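Condensin complex subunit 3 (Schizosaccharomyces pombe, PDB 5OQR) serves as a regulatory HEAT-repeat subunit of condensin, the complex that converts interphase chromatin into condensed, mitotic-like chromosomes. Local coordinates at residues H639-Q642 and W643-A646; Y748-T751 and K752-E756; T764-S767 and T768-S771. All blocks are in the same frame, centred on the assembly; numbering follows the deposited sequence.

Contact 1 of 3, residues H639-Q642 and W643-A646; sequences HENQ and WRIA
Asn641 and Arg644 meet because each sets CG opposite its own carbonyl carbon (chi1 -71° and -62°), and the arginine then runs straight from CG to NE, back over the preceding turn. Asn641 CG thereby comes to the edge of the guanidinium and lies in its plane, 3.6 Å from Arg644 NH1, while the amide and guanidinium planes stand 47° apart. The approach of the amide oxygen itself is too short to be trusted at this resolution. Further back, the methylene Arg644 CG rests on Glu640 O at 3.2 Å, the same carbonyl that takes Arg644 N at 3.2 Å. The other end of the Asn641 amide is committed elsewhere, ND2 bonding to Tyr634 O, and Arg644 NE has a long, weak ion pair with Asp601. With an alanine here instead of Arg644, the Asn641 side chain would probably lose the guanidinium beside it, and Asp601 its distant, weak ion-pair partner. On another flank of the same turns, the side chains of His639 and Trp643 run side by side, pointing the same way, with His639 NE2 4.1 Å from Trp643 CE3; the indole also stacks with His709. The backbone bonds include Trp643 N to His639 O (3.2 Å) and Ala646 N to Gln642 O (3.1 Å). Such i to i+4 bonding marks the opening turns of an alpha-helix, here helix 639-661 of an all-helical HEAT-repeat solenoid.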
loop_
_atom_site.group_PDB
_atom_site.type_symbol
_atom_site.label_atom_id
_atom_site.label_comp_id
_atom_site.label_asym_id
_atom_site.label_seq_id
_atom_site.Cartn_x
_atom_site.Cartn_y
_atom_site.Cartn_z
ATOM N N HIS A 639 0.860 5.903 -25.688
ATOM C CA HIS A 639 2.147 6.391 -26.173
ATOM C C HIS A 639 2.197 7.913 -26.161
ATOM O O HIS A 639 3.250 8.506 -25.903
ATOM C CB HIS A 639 2.406 5.865 -27.584
ATOM C CG HIS A 639 3.417 6.662 -28.349
ATOM N ND1 HIS A 639 4.769 6.402 -28.293
ATOM C CD2 HIS A 639 3.272 7.718 -29.183
ATOM C CE1 HIS A 639 5.412 7.261 -29.061
ATOM N NE2 HIS A 639 4.527 8.072 -29.612
ATOM N N GLU A 640 1.065 8.561 -26.442
ATOM C CA GLU A 640 1.042 10.017 -26.508
ATOM C C GLU A 640 1.237 10.646 -25.137
ATOM O O GLU A 640 1.707 11.786 -25.045
ATOM C CB GLU A 640 -0.271 10.497 -27.124
ATOM C CG GLU A 640 -0.463 10.110 -28.579
ATOM C CD GLU A 640 -0.844 8.653 -28.761
ATOM O OE1 GLU A 640 -1.037 7.958 -27.744
ATOM O OE2 GLU A 640 -0.947 8.201 -29.921
ATOM N N ASN A 641 0.883 9.934 -24.067
ATOM C CA ASN A 641 1.089 10.475 -22.728
ATOM C C ASN A 641 2.560 10.445 -22.347
ATOM O O ASN A 641 3.060 11.375 -21.706
ATOM C CB ASN A 641 0.257 9.697 -21.710
ATOM C CG ASN A 641 -1.224 9.974 -21.833
ATOM O OD1 ASN A 641 -1.635 10.939 -22.475
ATOM N ND2 ASN A 641 -2.036 9.132 -21.210
ATOM N N GLN A 642 3.270 9.382 -22.728
ATOM C CA GLN A 642 4.707 9.335 -22.487
ATOM C C GLN A 642 5.420 10.444 -23.247
ATOM O O GLN A 642 6.383 11.032 -22.745
ATOM C CB GLN A 642 5.262 7.968 -22.881
ATOM C CG GLN A 642 4.661 6.819 -22.094
ATOM C CD GLN A 642 5.368 5.502 -22.338
ATOM O OE1 GLN A 642 5.400 5.000 -23.457
ATOM N NE2 GLN A 642 5.940 4.935 -21.285
ATOM N N TRP A 643 4.945 10.755 -24.455
ATOM C CA TRP A 643 5.553 11.822 -25.241
ATOM C C TRP A 643 5.413 13.167 -24.542
ATOM O O TRP A 643 6.366 13.953 -24.492
ATOM C CB TRP A 643 4.916 11.868 -26.629
ATOM C CG TRP A 643 5.617 12.764 -27.600
ATOM C CD1 TRP A 643 5.447 14.107 -27.746
ATOM C CD2 TRP A 643 6.596 12.378 -28.572
ATOM N NE1 TRP A 643 6.258 14.583 -28.743
ATOM C CE2 TRP A 643 6.974 13.540 -29.267
ATOM C CE3 TRP A 643 7.189 11.162 -28.920
ATOM C CZ2 TRP A 643 7.920 13.524 -30.289
ATOM C CZ3 TRP A 643 8.125 11.148 -29.931
ATOM C CH2 TRP A 643 8.481 12.321 -30.605
ATOM N N ARG A 644 4.231 13.450 -23.993
ATOM C CA ARG A 644 4.018 14.713 -23.292
ATOM C C ARG A 644 4.942 14.852 -22.091
ATOM O O ARG A 644 5.343 15.967 -21.744
ATOM C CB ARG A 644 2.562 14.824 -22.842
ATOM C CG ARG A 644 1.550 14.833 -23.969
ATOM C CD ARG A 644 0.142 14.997 -23.430
ATOM N NE ARG A 644 -0.871 14.923 -24.480
ATOM C CZ ARG A 644 -1.596 13.846 -24.766
ATOM N NH1 ARG A 644 -1.442 12.720 -24.082
ATOM N NH2 ARG A 644 -2.490 13.893 -25.743
ATOM N N ILE A 645 5.284 13.740 -21.440
ATOM C CA ILE A 645 6.143 13.805 -20.263
ATOM C C ILE A 645 7.583 14.081 -20.674
ATOM O O ILE A 645 8.294 14.848 -20.015
ATOM C CB ILE A 645 6.018 12.507 -19.444
ATOM C CG1 ILE A 645 4.572 12.325 -18.970
ATOM C CG2 ILE A 645 6.965 12.529 -18.244
ATOM C CD1 ILE A 645 4.279 10.968 -18.372
ATOM N N ALA A 646 8.036 13.470 -21.769
ATOM C CA ALA A 646 9.375 13.752 -22.273
ATOM C C ALA A 646 9.494 15.188 -22.764
ATOM O O ALA A 646 10.591 15.755 -22.757
ATOM C CB ALA A 646 9.729 12.774 -23.392
#

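Contact 2 of 3, residues Y748-T751 and K752-E756; sequences YQRT and KRKLE
Two turns of helix 745-759 bring three basic side chains, Arg750, Arg753 and Lys754, together on one flank. Regular i to i+4 bonds hold the backbone, among them Lys752 N to Tyr748 O at 3.1 Å and Leu755 N to Thr751 O at 2.8 Å. Arg753 folds back along the helix, its chain bent at chi2 (140°) and chi3 (51°), which lays the guanidinium flat against the backbone of Arg750; Arg750 CA sits over its centre, 3.7 Å from the plane. The two arginine side chains cross at about a right angle, with their guanidinium planes 74° apart. Lys754 runs beside Arg750, pointing the same way, and its NZ lies above one face of the Arg750 guanidinium, toward the rim. Arg750 NH2 and Lys754 NZ are both donors of like charge and cannot bond each other, and their exact separation is uncertain at this resolution; Lys754 also has a long, weak ion pair with Glu716. Lys752, on another flank, makes a salt bridge from NZ to Glu756 OE1 at 2.5 Å, met nearly end-on to the C-O bond. Thr751 and Leu755 turn inward against Phe715 of helix 706-717, where Thr751 OG1 bonds to Asn712. Tyr748 touches Asn783 and Glu784 of helix 767-785, and its hydroxyl bonds to Pro740 O and Leu743 N in the preceding loop.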
loop_
_atom_site.group_PDB
_atom_site.type_symbol
_atom_site.label_atom_id
_atom_site.label_comp_id
_atom_site.label_asym_id
_atom_site.label_seq_id
_atom_site.Cartn_x
_atom_site.Cartn_y
_atom_site.Cartn_z
ATOM N N TYR A 748 17.920 8.051 -35.974
ATOM C CA TYR A 748 19.270 8.135 -35.428
ATOM C C TYR A 748 20.040 9.290 -36.053
ATOM O O TYR A 748 20.826 9.962 -35.376
ATOM C CB TYR A 748 20.011 6.818 -35.652
ATOM C CG TYR A 748 19.307 5.610 -35.089
ATOM C CD1 TYR A 748 19.107 5.475 -33.724
ATOM C CD2 TYR A 748 18.852 4.600 -35.921
ATOM C CE1 TYR A 748 18.466 4.371 -33.205
ATOM C CE2 TYR A 748 18.211 3.492 -35.412
ATOM C CZ TYR A 748 18.022 3.382 -34.053
ATOM O OH TYR A 748 17.382 2.277 -33.539
ATOM N N GLN A 749 19.831 9.534 -37.348
ATOM C CA GLN A 749 20.492 10.658 -38.002
ATOM C C GLN A 749 20.047 11.980 -37.396
ATOM O O GLN A 749 20.860 12.894 -37.215
ATOM C CB GLN A 749 20.204 10.634 -39.502
ATOM C CG GLN A 749 20.853 9.479 -40.243
ATOM C CD GLN A 749 20.378 9.369 -41.679
ATOM O OE1 GLN A 749 19.661 10.237 -42.176
ATOM N NE2 GLN A 749 20.775 8.296 -42.351
ATOM N N ARG A 750 18.759 12.103 -37.069
ATOM C CA ARG A 750 18.251 13.359 -36.535
ATOM C C ARG A 750 18.820 13.640 -35.151
ATOM O O ARG A 750 19.144 14.788 -34.829
ATOM C CB ARG A 750 16.723 13.333 -36.485
ATOM C CG ARG A 750 16.090 14.694 -36.703
ATOM C CD ARG A 750 14.906 14.935 -35.784
ATOM N NE ARG A 750 14.474 16.331 -35.831
ATOM C CZ ARG A 750 13.677 16.905 -34.936
ATOM N NH1 ARG A 750 13.214 16.209 -33.905
ATOM N NH2 ARG A 750 13.346 18.181 -35.067
ATOM N N THR A 751 18.953 12.606 -34.318
ATOM C CA THR A 751 19.489 12.811 -32.977
ATOM C C THR A 751 20.975 13.135 -33.025
ATOM O O THR A 751 21.466 13.934 -32.220
ATOM C CB THR A 751 19.230 11.577 -32.108
ATOM O OG1 THR A 751 17.820 11.415 -31.924
ATOM C CG2 THR A 751 19.886 11.716 -30.740
ATOM N N LYS A 752 21.710 12.524 -33.956
ATOM C CA LYS A 752 23.122 12.856 -34.103
ATOM C C LYS A 752 23.298 14.315 -34.503
ATOM O O LYS A 752 24.213 14.992 -34.022
ATOM C CB LYS A 752 23.780 11.930 -35.124
ATOM C CG LYS A 752 25.276 12.149 -35.264
ATOM C CD LYS A 752 25.965 10.949 -35.890
ATOM C CE LYS A 752 27.463 11.178 -36.019
ATOM N NZ LYS A 752 27.776 12.337 -36.902
ATOM N N ARG A 753 22.430 14.820 -35.381
ATOM C CA ARG A 753 22.431 16.247 -35.683
ATOM C C ARG A 753 22.259 17.071 -34.416
ATOM O O ARG A 753 22.927 18.096 -34.236
ATOM C CB ARG A 753 21.325 16.570 -36.686
ATOM C CG ARG A 753 21.805 16.739 -38.115
ATOM C CD ARG A 753 20.831 16.118 -39.099
ATOM N NE ARG A 753 19.459 16.566 -38.875
ATOM C CZ ARG A 753 18.380 15.936 -39.326
ATOM N NH1 ARG A 753 18.502 14.816 -40.027
ATOM N NH2 ARG A 753 17.173 16.422 -39.069
ATOM N N LYS A 754 21.365 16.640 -33.525
ATOM C CA LYS A 754 21.208 17.315 -32.242
ATOM C C LYS A 754 22.487 17.217 -31.420
ATOM O O LYS A 754 22.939 18.204 -30.833
ATOM C CB LYS A 754 20.029 16.712 -31.474
ATOM C CG LYS A 754 18.820 17.615 -31.372
ATOM C CD LYS A 754 17.987 17.590 -32.634
ATOM C CE LYS A 754 16.833 18.569 -32.538
ATOM N NZ LYS A 754 16.157 18.776 -33.844
ATOM N N LEU A 755 23.074 16.021 -31.361
ATOM C CA LEU A 755 24.360 15.840 -30.697
ATOM C C LEU A 755 25.388 16.839 -31.218
ATOM O O LEU A 755 26.067 17.514 -30.439
ATOM C CB LEU A 755 24.837 14.397 -30.907
ATOM C CG LEU A 755 26.142 13.875 -30.284
ATOM C CD1 LEU A 755 27.389 14.387 -31.004
ATOM C CD2 LEU A 755 26.215 14.190 -28.807
ATOM N N GLU A 756 25.505 16.951 -32.543
ATOM C CA GLU A 756 26.522 17.819 -33.129
ATOM C C GLU A 756 26.248 19.284 -32.824
ATOM O O GLU A 756 27.176 20.042 -32.522
ATOM C CB GLU A 756 26.591 17.591 -34.637
ATOM C CG GLU A 756 27.085 16.209 -35.024
ATOM C CD GLU A 756 26.960 15.940 -36.513
ATOM O OE1 GLU A 756 27.385 14.852 -36.959
ATOM O OE2 GLU A 756 26.436 16.813 -37.236
#

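Contact 3 of 3, residues T764-S767 and T768-S771; sequences TMDS and TSLS
Asp766 grips the first turn of helix 767-785 from the N-cap position, and its capping bonds are the close-knit part of the contact. Its CG stands between its own backbone N and carbonyl carbon (chi1 66°), which turns the carboxylate back over the helix start. OD1 takes two bonds: Ser769 N gives the capping bond at 3.2 Å, coming from above the carboxylate plane (52° out of it), while Thr768 OG1 donates to the syn lone pair at 2.6 Å. OD2 receives Ser769 OG at 2.8 Å, again from above the plane. Leu770 N bonds to Asp766 O at 3.1 Å, closing the first turn, and Ser771 N makes the next backbone hydrogen bond to Ser767 O (2.8 Å). Next to the cap, Met765 and Leu770 form a hydrophobic staple across it, Met765 CB 3.9 Å from Leu770 CG; Met765 also packs on Ile731 of helix 725-736 and on Tyr758. Leu770, though exposed, has one flank laid on the carbonyls of Met765 and Asp766. The solvent side is carried by the exposed side chains of Ser767 and Ser771. Lys728 adds a weak hydrogen bond with Thr768 OG1 and a long, weak ion pair with the aspartate. A carboxylate set at the positive end of a helix, with three donors and a lysine nearby, is likely to favour its ionised form and to steady the first turn.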
loop_
_atom_site.group_PDB
_atom_site.type_symbol
_atom_site.label_atom_id
_atom_site.label_comp_id
_atom_site.label_asym_id
_atom_site.label_seq_id
_atom_site.Cartn_x
_atom_site.Cartn_y
_atom_site.Cartn_z
ATOM N N THR A 764 33.202 22.938 -22.010
ATOM C CA THR A 764 34.264 22.166 -21.379
ATOM C C THR A 764 33.639 21.067 -20.530
ATOM O O THR A 764 32.895 21.352 -19.586
ATOM C CB THR A 764 35.154 23.066 -20.524
ATOM O OG1 THR A 764 35.573 24.197 -21.297
ATOM C CG2 THR A 764 36.380 22.303 -20.047
ATOM N N MET A 765 33.947 19.817 -20.862
ATOM C CA MET A 765 33.352 18.661 -20.213
ATOM C C MET A 765 34.434 17.767 -19.624
ATOM O O MET A 765 35.534 17.650 -20.170
ATOM C CB MET A 765 32.498 17.862 -21.199
ATOM C CG MET A 765 31.092 18.408 -21.364
ATOM S SD MET A 765 30.255 17.768 -22.821
ATOM C CE MET A 765 31.098 18.668 -24.119
ATOM N N ASP A 766 34.102 17.137 -18.503
ATOM C CA ASP A 766 35.013 16.225 -17.834
ATOM C C ASP A 766 35.081 14.901 -18.592
ATOM O O ASP A 766 34.445 14.709 -19.631
ATOM C CB ASP A 766 34.572 16.006 -16.389
ATOM C CG ASP A 766 33.244 15.290 -16.292
ATOM O OD1 ASP A 766 33.243 14.043 -16.287
ATOM O OD2 ASP A 766 32.205 15.973 -16.224
ATOM N N SER A 767 35.858 13.963 -18.050
ATOM C CA SER A 767 36.104 12.704 -18.744
ATOM C C SER A 767 34.829 11.882 -18.880
ATOM O O SER A 767 34.498 11.412 -19.974
ATOM C CB SER A 767 37.175 11.906 -18.003
ATOM O OG SER A 767 38.439 12.528 -18.110
ATOM N N THR A 768 34.105 11.683 -17.776
ATOM C CA THR A 768 32.929 10.820 -17.818
ATOM C C THR A 768 31.867 11.388 -18.753
ATOM O O THR A 768 31.246 10.644 -19.520
ATOM C CB THR A 768 32.361 10.621 -16.412
ATOM O OG1 THR A 768 31.861 11.865 -15.908
ATOM C CG2 THR A 768 33.431 10.088 -15.470
ATOM N N SER A 769 31.647 12.703 -18.711
ATOM C CA SER A 769 30.732 13.326 -19.661
ATOM C C SER A 769 31.138 13.001 -21.093
ATOM O O SER A 769 30.332 12.496 -21.882
ATOM C CB SER A 769 30.698 14.839 -19.447
ATOM O OG SER A 769 30.373 15.165 -18.110
ATOM N N LEU A 770 32.397 13.281 -21.442
ATOM C CA LEU A 770 32.879 12.994 -22.787
ATOM C C LEU A 770 32.747 11.518 -23.127
ATOM O O LEU A 770 32.477 11.169 -24.280
ATOM C CB LEU A 770 34.335 13.439 -22.919
ATOM C CG LEU A 770 34.561 14.947 -22.811
ATOM C CD1 LEU A 770 35.997 15.249 -22.419
ATOM C CD2 LEU A 770 34.211 15.624 -24.123
ATOM N N SER A 771 32.931 10.637 -22.143
ATOM C CA SER A 771 32.816 9.205 -22.398
ATOM C C SER A 771 31.369 8.807 -22.660
ATOM O O SER A 771 31.099 7.962 -23.520
ATOM C CB SER A 771 33.386 8.419 -21.219
ATOM O OG SER A 771 33.441 7.033 -21.508
#

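In the fold
The three contacts follow one another along the C-terminal part of the chain, each within or at the start of one helix. Contact 1 opens helix 639-661, contact 2 lies midway along helix 745-759, and contact 3 starts the next helix, 767-785. Contacts 2 and 3 have centres 18 Å apart; contact 1 is 21 Å from contact 2 and 30 Å from contact 3, centre to centre, and none touches another. Helix 706-717, within HEAT 9, meets side chains of both contacts 1 and 2, while helix 725-736 of that repeat meets contact 3. The last two helices thus finish the solenoid by packing on its final annotated repeat.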